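Local coordinates for DNA mismatch repair protein PMS1 (PDB 3H4L) that probably binds and hydrolyses ATP through its GHKL-type N-terminal region as part of DNA mismatch repair in yeast, at residues D123-D128 and T134-T139; E230-V235 and S355-R360. All blocks are in the same frame, centred on the assembly; numbering follows the deposited sequence.

Contact 1 (D123-D128 and T134-T139); sequences DKLEYD and TSKTTT
Lys-124 and Thr-137 face each other as a hydrogen-bonded pair of an antiparallel beta hairpin. Strand 133-140 forms the edge of the ATPase sheet, and strand 121-127 lies next to it. Lys-124 N gives a hydrogen bond to Thr-137 O (2.9 Å). Thr-137 N returns a nearly straight one to Lys-124 O, with 172° at the hydrogen. Glu-126 N bonds to Ser-135 O. Where the hairpin turns, Glu-126 O takes Thr-134 N and, weakly, Thr-134 OG1 at 3.2 Å.

Lys-136 stretches along Leu-125, pointing the same way. Its CB lies 4.2 Å from Leu-125 CD2, its CG 3.9 Å. CD swings slightly away from Asp-123; CE then turns back to 3.9 Å from Asp-123 OD1. NZ ends 5.1 Å from that oxygen, near but not in contact. Asp-123 OD2 bonds instead to Tyr-71 OH.

The other face carries Lys-124, Glu-126, Ser-135 and Thr-137. With its chain bent at the end (chi4 -58°), Lys-124 NZ makes a salt bridge and weak hydrogen bond to Glu-126 OE1. Glu-126 OE2 bonds to Ser-112 OG. A water sits between Ser-135 OG and Thr-137 OG1, 2.8 Å from the latter, with only weak bonds across the hairpin to Lys-124 O and NZ.

Contact 2 (E230-V235 and S355-R360); sequences EEVDLV and SDYYNR
Tyr-357 reaches from its helix to the strand, and nearly all of the contact is made by the end of its ring. Its OH donates a hydrogen bond to the backbone O of Glu-231 (3.1 Å). The hydroxyl lies 51° out of the carbonyl plane, off the lone pairs. Around the hydroxyl the packing is close. Glu-230 CB sits 3.4 Å from Tyr-357 OH, and the rest of the Glu-230 side chain leads away. Val-232 crosses the tyrosine at about a right angle, with its CG2 methyl 4.0 Å from CZ. CG of Tyr-357 stands roughly opposite the backbone N (chi1 155°), which sends the ring toward the strand.

Strand 229-237 is an edge strand of the four-stranded sheet in the S5-like part, and helix 343-362 packs across a face of this sheet. A phenylalanine at Tyr-357 would probably leave the Glu-231 carbonyl without this partner and remove the hydrogen bond between 230-235 and 355-360.

Beyond the ring the fit is loose. Leu-234 points toward the helix and touches Thr-353, one turn before Tyr-357, but its CD2 stays 4.7 Å from Tyr-357 CD1. The exposed Glu-231 side chain points away from the helix and touches Tyr-267.

How the contacts relate
Contact 1 and contact 2 lie on opposite sides of the chain's centre. Their centres are 53 Å apart, and their nearest atoms about 42 Å, so they do not touch. Contact 1 belongs to the GHKL-type ATPase part and closes before contact 2 opens along the chain. It is the one near the nucleotide: the side chain of Tyr-127 is about 8 Å from a bound ATP analogue and about 13 Å from a magnesium ion. Tyr-127 also touches Leu-74, a residue of the analogue's pocket. Contact 2 joins an edge strand to the helix near the end of the modelled chain, in the S5-like part, and contributes no residue to that pocket.

Contact 1 (D123-D128 and T134-T139)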
loop_
_atom_site.group_PDB
_atom_site.type_symbol
_atom_site.label_atom_id
_atom_site.label_comp_id
_atom_site.label_asym_id
_atom_site.label_seq_id
_atom_site.Cartn_x
_atom_site.Cartn_y
_atom_site.Cartn_z
ATOM N N ASP B 123 -18.196 -10.163 20.682
ATOM C CA ASP B 123 -17.507 -11.404 20.988
ATOM C C ASP B 123 -16.353 -11.650 20.025
ATOM O O ASP B 123 -16.355 -11.174 18.887
ATOM C CB ASP B 123 -18.485 -12.581 20.911
ATOM C CG ASP B 123 -19.586 -12.491 21.942
ATOM O OD1 ASP B 123 -19.292 -12.653 23.155
ATOM O OD2 ASP B 123 -20.741 -12.252 21.531
ATOM N N LYS B 124 -15.357 -12.385 20.504
ATOM C CA LYS B 124 -14.207 -12.744 19.700
ATOM C C LYS B 124 -14.236 -14.247 19.711
ATOM O O LYS B 124 -14.234 -14.864 20.773
ATOM C CB LYS B 124 -12.920 -12.240 20.332
ATOM C CG LYS B 124 -11.671 -12.654 19.582
ATOM C CD LYS B 124 -10.578 -11.630 19.781
ATOM C CE LYS B 124 -9.225 -12.283 19.721
ATOM N NZ LYS B 124 -9.173 -13.328 20.779
ATOM N N LEU B 125 -14.288 -14.837 18.525
ATOM C CA LEU B 125 -14.352 -16.285 18.397
ATOM C C LEU B 125 -13.130 -16.873 17.702
ATOM O O LEU B 125 -12.644 -16.330 16.713
ATOM C CB LEU B 125 -15.611 -16.664 17.622
ATOM C CG LEU B 125 -16.919 -16.126 18.205
ATOM C CD1 LEU B 125 -17.984 -16.096 17.127
ATOM C CD2 LEU B 125 -17.351 -16.992 19.376
ATOM N N GLU B 126 -12.627 -17.971 18.244
ATOM C CA GLU B 126 -11.488 -18.667 17.660
ATOM C C GLU B 126 -12.032 -20.032 17.252
ATOM O O GLU B 126 -12.549 -20.770 18.096
ATOM C CB GLU B 126 -10.379 -18.864 18.694
ATOM C CG GLU B 126 -9.807 -17.585 19.270
ATOM C CD GLU B 126 -8.844 -16.881 18.326
ATOM O OE1 GLU B 126 -8.391 -15.762 18.661
ATOM O OE2 GLU B 126 -8.533 -17.444 17.253
ATOM N N TYR B 127 -11.948 -20.367 15.970
ATOM C CA TYR B 127 -12.425 -21.670 15.516
ATOM C C TYR B 127 -11.248 -22.554 15.155
ATOM O O TYR B 127 -10.296 -22.094 14.519
ATOM C CB TYR B 127 -13.292 -21.543 14.271
ATOM C CG TYR B 127 -14.554 -20.755 14.448
ATOM C CD1 TYR B 127 -14.589 -19.391 14.179
ATOM C CD2 TYR B 127 -15.730 -21.388 14.822
ATOM C CE1 TYR B 127 -15.775 -18.680 14.267
ATOM C CE2 TYR B 127 -16.912 -20.694 14.913
ATOM C CZ TYR B 127 -16.937 -19.343 14.633
ATOM O OH TYR B 127 -18.136 -18.670 14.719
ATOM N N ASP B 128 -11.308 -23.825 15.539
ATOM C CA ASP B 128 -10.225 -24.713 15.191
ATOM C C ASP B 128 -10.413 -25.192 13.751
ATOM O O ASP B 128 -11.340 -24.775 13.050
ATOM C CB ASP B 128 -10.145 -25.897 16.157
ATOM C CG ASP B 128 -11.387 -26.756 16.138
ATOM O OD1 ASP B 128 -12.150 -26.680 15.154
ATOM O OD2 ASP B 128 -11.588 -27.522 17.106
ATOM N N THR B 134 -12.756 -22.950 19.940
ATOM C CA THR B 134 -11.767 -23.218 20.980
ATOM C C THR B 134 -11.762 -22.158 22.078
ATOM O O THR B 134 -11.242 -22.398 23.170
ATOM C CB THR B 134 -10.341 -23.324 20.408
ATOM O OG1 THR B 134 -10.128 -22.274 19.461
ATOM C CG2 THR B 134 -10.127 -24.673 19.742
ATOM N N SER B 135 -12.338 -20.991 21.797
ATOM C CA SER B 135 -12.393 -19.928 22.795
ATOM C C SER B 135 -13.257 -18.746 22.377
ATOM O O SER B 135 -13.132 -18.216 21.263
ATOM C CB SER B 135 -10.996 -19.415 23.116
ATOM O OG SER B 135 -10.643 -18.353 22.253
ATOM N N LYS B 136 -14.118 -18.332 23.303
ATOM C CA LYS B 136 -15.040 -17.215 23.119
ATOM C C LYS B 136 -14.642 -16.150 24.144
ATOM O O LYS B 136 -14.711 -16.389 25.349
ATOM C CB LYS B 136 -16.458 -17.717 23.369
ATOM C CG LYS B 136 -17.566 -16.698 23.268
ATOM C CD LYS B 136 -18.878 -17.422 23.526
ATOM C CE LYS B 136 -20.074 -16.492 23.551
ATOM N NZ LYS B 136 -21.339 -17.269 23.765
ATOM N N THR B 137 -14.225 -14.983 23.656
ATOM C CA THR B 137 -13.769 -13.882 24.512
ATOM C C THR B 137 -14.651 -12.633 24.424
ATOM O O THR B 137 -15.021 -12.204 23.329
ATOM C CB THR B 137 -12.329 -13.471 24.127
ATOM O OG1 THR B 137 -11.462 -14.609 24.220
ATOM C CG2 THR B 137 -11.816 -12.371 25.039
ATOM N N THR B 138 -14.964 -12.038 25.573
ATOM C CA THR B 138 -15.795 -10.836 25.610
ATOM C C THR B 138 -14.993 -9.625 25.156
ATOM O O THR B 138 -13.862 -9.428 25.598
ATOM C CB THR B 138 -16.323 -10.552 27.026
ATOM O OG1 THR B 138 -17.046 -11.691 27.517
ATOM C CG2 THR B 138 -17.246 -9.329 27.004
ATOM N N THR B 139 -15.579 -8.808 24.287
ATOM C CA THR B 139 -14.901 -7.621 23.768
ATOM C C THR B 139 -15.945 -6.621 23.320
ATOM O O THR B 139 -17.141 -6.834 23.502
ATOM C CB THR B 139 -14.048 -7.960 22.529
ATOM O OG1 THR B 139 -13.346 -9.183 22.759
ATOM C CG2 THR B 139 -13.034 -6.858 22.248
HETATM O O HOH W 1 -11.096 -15.947 21.825
#

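Contact 2 (E230-V235 and S355-R360)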
loop_
_atom_site.group_PDB
_atom_site.type_symbol
_atom_site.label_atom_id
_atom_site.label_comp_id
_atom_site.label_asym_id
_atom_site.label_seq_id
_atom_site.Cartn_x
_atom_site.Cartn_y
_atom_site.Cartn_z
ATOM N N GLU B 230 -15.020 6.678 -22.361
ATOM C CA GLU B 230 -16.240 7.342 -22.788
ATOM C C GLU B 230 -17.401 6.600 -22.156
ATOM O O GLU B 230 -17.423 5.372 -22.152
ATOM C CB GLU B 230 -16.383 7.295 -24.317
ATOM C CG GLU B 230 -15.380 8.155 -25.076
ATOM C CD GLU B 230 -15.623 9.638 -24.877
ATOM O OE1 GLU B 230 -14.751 10.447 -25.257
ATOM O OE2 GLU B 230 -16.694 9.996 -24.345
ATOM N N GLU B 231 -18.363 7.342 -21.622
ATOM C CA GLU B 231 -19.529 6.736 -20.998
ATOM C C GLU B 231 -20.310 5.858 -21.971
ATOM O O GLU B 231 -20.406 6.160 -23.164
ATOM C CB GLU B 231 -20.449 7.822 -20.447
ATOM C CG GLU B 231 -21.856 7.323 -20.143
ATOM C CD GLU B 231 -22.773 8.409 -19.614
ATOM O OE1 GLU B 231 -23.996 8.163 -19.525
ATOM O OE2 GLU B 231 -22.275 9.503 -19.282
ATOM N N VAL B 232 -20.861 4.770 -21.442
ATOM C CA VAL B 232 -21.659 3.838 -22.218
ATOM C C VAL B 232 -23.025 3.791 -21.551
ATOM O O VAL B 232 -23.123 3.591 -20.343
ATOM C CB VAL B 232 -21.021 2.421 -22.223
ATOM C CG1 VAL B 232 -21.949 1.409 -22.891
ATOM C CG2 VAL B 232 -19.698 2.464 -22.955
ATOM N N ASP B 233 -24.075 3.996 -22.343
ATOM C CA ASP B 233 -25.449 3.982 -21.837
ATOM C C ASP B 233 -26.312 3.271 -22.882
ATOM O O ASP B 233 -26.948 3.921 -23.716
ATOM C CB ASP B 233 -25.951 5.417 -21.647
ATOM C CG ASP B 233 -27.030 5.531 -20.580
ATOM O OD1 ASP B 233 -27.889 4.625 -20.487
ATOM O OD2 ASP B 233 -27.026 6.542 -19.841
ATOM N N LEU B 234 -26.332 1.942 -22.838
ATOM C CA LEU B 234 -27.096 1.160 -23.807
ATOM C C LEU B 234 -28.321 0.435 -23.250
ATOM O O LEU B 234 -28.393 0.118 -22.057
ATOM C CB LEU B 234 -26.179 0.132 -24.472
ATOM C CG LEU B 234 -24.948 0.688 -25.184
ATOM C CD1 LEU B 234 -24.159 -0.457 -25.793
ATOM C CD2 LEU B 234 -25.379 1.678 -26.254
ATOM N N VAL B 235 -29.281 0.173 -24.134
ATOM C CA VAL B 235 -30.493 -0.543 -23.760
ATOM C C VAL B 235 -30.810 -1.597 -24.820
ATOM O O VAL B 235 -31.357 -1.278 -25.880
ATOM C CB VAL B 235 -31.711 0.403 -23.626
ATOM C CG1 VAL B 235 -32.949 -0.395 -23.232
ATOM C CG2 VAL B 235 -31.438 1.461 -22.581
ATOM N N SER B 355 -20.931 -2.052 -31.595
ATOM C CA SER B 355 -20.307 -1.713 -32.868
ATOM C C SER B 355 -20.829 -0.371 -33.372
ATOM O O SER B 355 -20.056 0.545 -33.655
ATOM C CB SER B 355 -20.604 -2.803 -33.905
ATOM O OG SER B 355 -19.953 -2.532 -35.137
ATOM N N ASP B 356 -22.148 -0.259 -33.470
ATOM C CA ASP B 356 -22.762 0.970 -33.937
ATOM C C ASP B 356 -22.534 2.117 -32.949
ATOM O O ASP B 356 -22.694 3.284 -33.305
ATOM C CB ASP B 356 -24.258 0.742 -34.187
ATOM C CG ASP B 356 -25.136 1.557 -33.267
ATOM O OD1 ASP B 356 -24.911 1.524 -32.034
ATOM O OD2 ASP B 356 -26.060 2.223 -33.780
ATOM N N TYR B 357 -22.174 1.786 -31.710
ATOM C CA TYR B 357 -21.894 2.804 -30.696
ATOM C C TYR B 357 -20.533 3.403 -31.028
ATOM O O TYR B 357 -20.314 4.608 -30.880
ATOM C CB TYR B 357 -21.841 2.186 -29.293
ATOM C CG TYR B 357 -21.004 2.968 -28.287
ATOM C CD1 TYR B 357 -21.560 4.011 -27.542
ATOM C CD2 TYR B 357 -19.650 2.667 -28.091
ATOM C CE1 TYR B 357 -20.796 4.732 -26.628
ATOM C CE2 TYR B 357 -18.878 3.385 -27.180
ATOM C CZ TYR B 357 -19.458 4.417 -26.449
ATOM O OH TYR B 357 -18.710 5.127 -25.528
ATOM N N TYR B 358 -19.614 2.545 -31.463
ATOM C CA TYR B 358 -18.278 2.991 -31.832
ATOM C C TYR B 358 -18.327 3.767 -33.150
ATOM O O TYR B 358 -17.670 4.799 -33.282
ATOM C CB TYR B 358 -17.324 1.796 -31.938
ATOM C CG TYR B 358 -16.680 1.410 -30.617
ATOM C CD1 TYR B 358 -16.747 0.096 -30.134
ATOM C CD2 TYR B 358 -15.983 2.356 -29.861
ATOM C CE1 TYR B 358 -16.133 -0.263 -28.933
ATOM C CE2 TYR B 358 -15.365 2.010 -28.662
ATOM C CZ TYR B 358 -15.440 0.701 -28.203
ATOM O OH TYR B 358 -14.805 0.360 -27.029
ATOM N N ASN B 359 -19.110 3.283 -34.116
ATOM C CA ASN B 359 -19.247 3.975 -35.405
ATOM C C ASN B 359 -19.675 5.414 -35.146
ATOM O O ASN B 359 -19.170 6.346 -35.769
ATOM C CB ASN B 359 -20.304 3.302 -36.290
ATOM C CG ASN B 359 -19.735 2.190 -37.149
ATOM O OD1 ASN B 359 -18.744 2.384 -37.855
ATOM N ND2 ASN B 359 -20.370 1.022 -37.107
ATOM N N ARG B 360 -20.618 5.580 -34.224
ATOM C CA ARG B 360 -21.117 6.901 -33.863
ATOM C C ARG B 360 -20.058 7.723 -33.135
ATOM O O ARG B 360 -20.126 8.953 -33.094
ATOM C CB ARG B 360 -22.361 6.776 -32.978
ATOM C CG ARG B 360 -23.595 6.281 -33.714
ATOM C CD ARG B 360 -24.871 6.556 -32.928
ATOM N NE ARG B 360 -26.052 6.403 -33.775
ATOM C CZ ARG B 360 -27.292 6.708 -33.406
ATOM N NH1 ARG B 360 -27.528 7.188 -32.191
ATOM N NH2 ARG B 360 -28.297 6.542 -34.258
#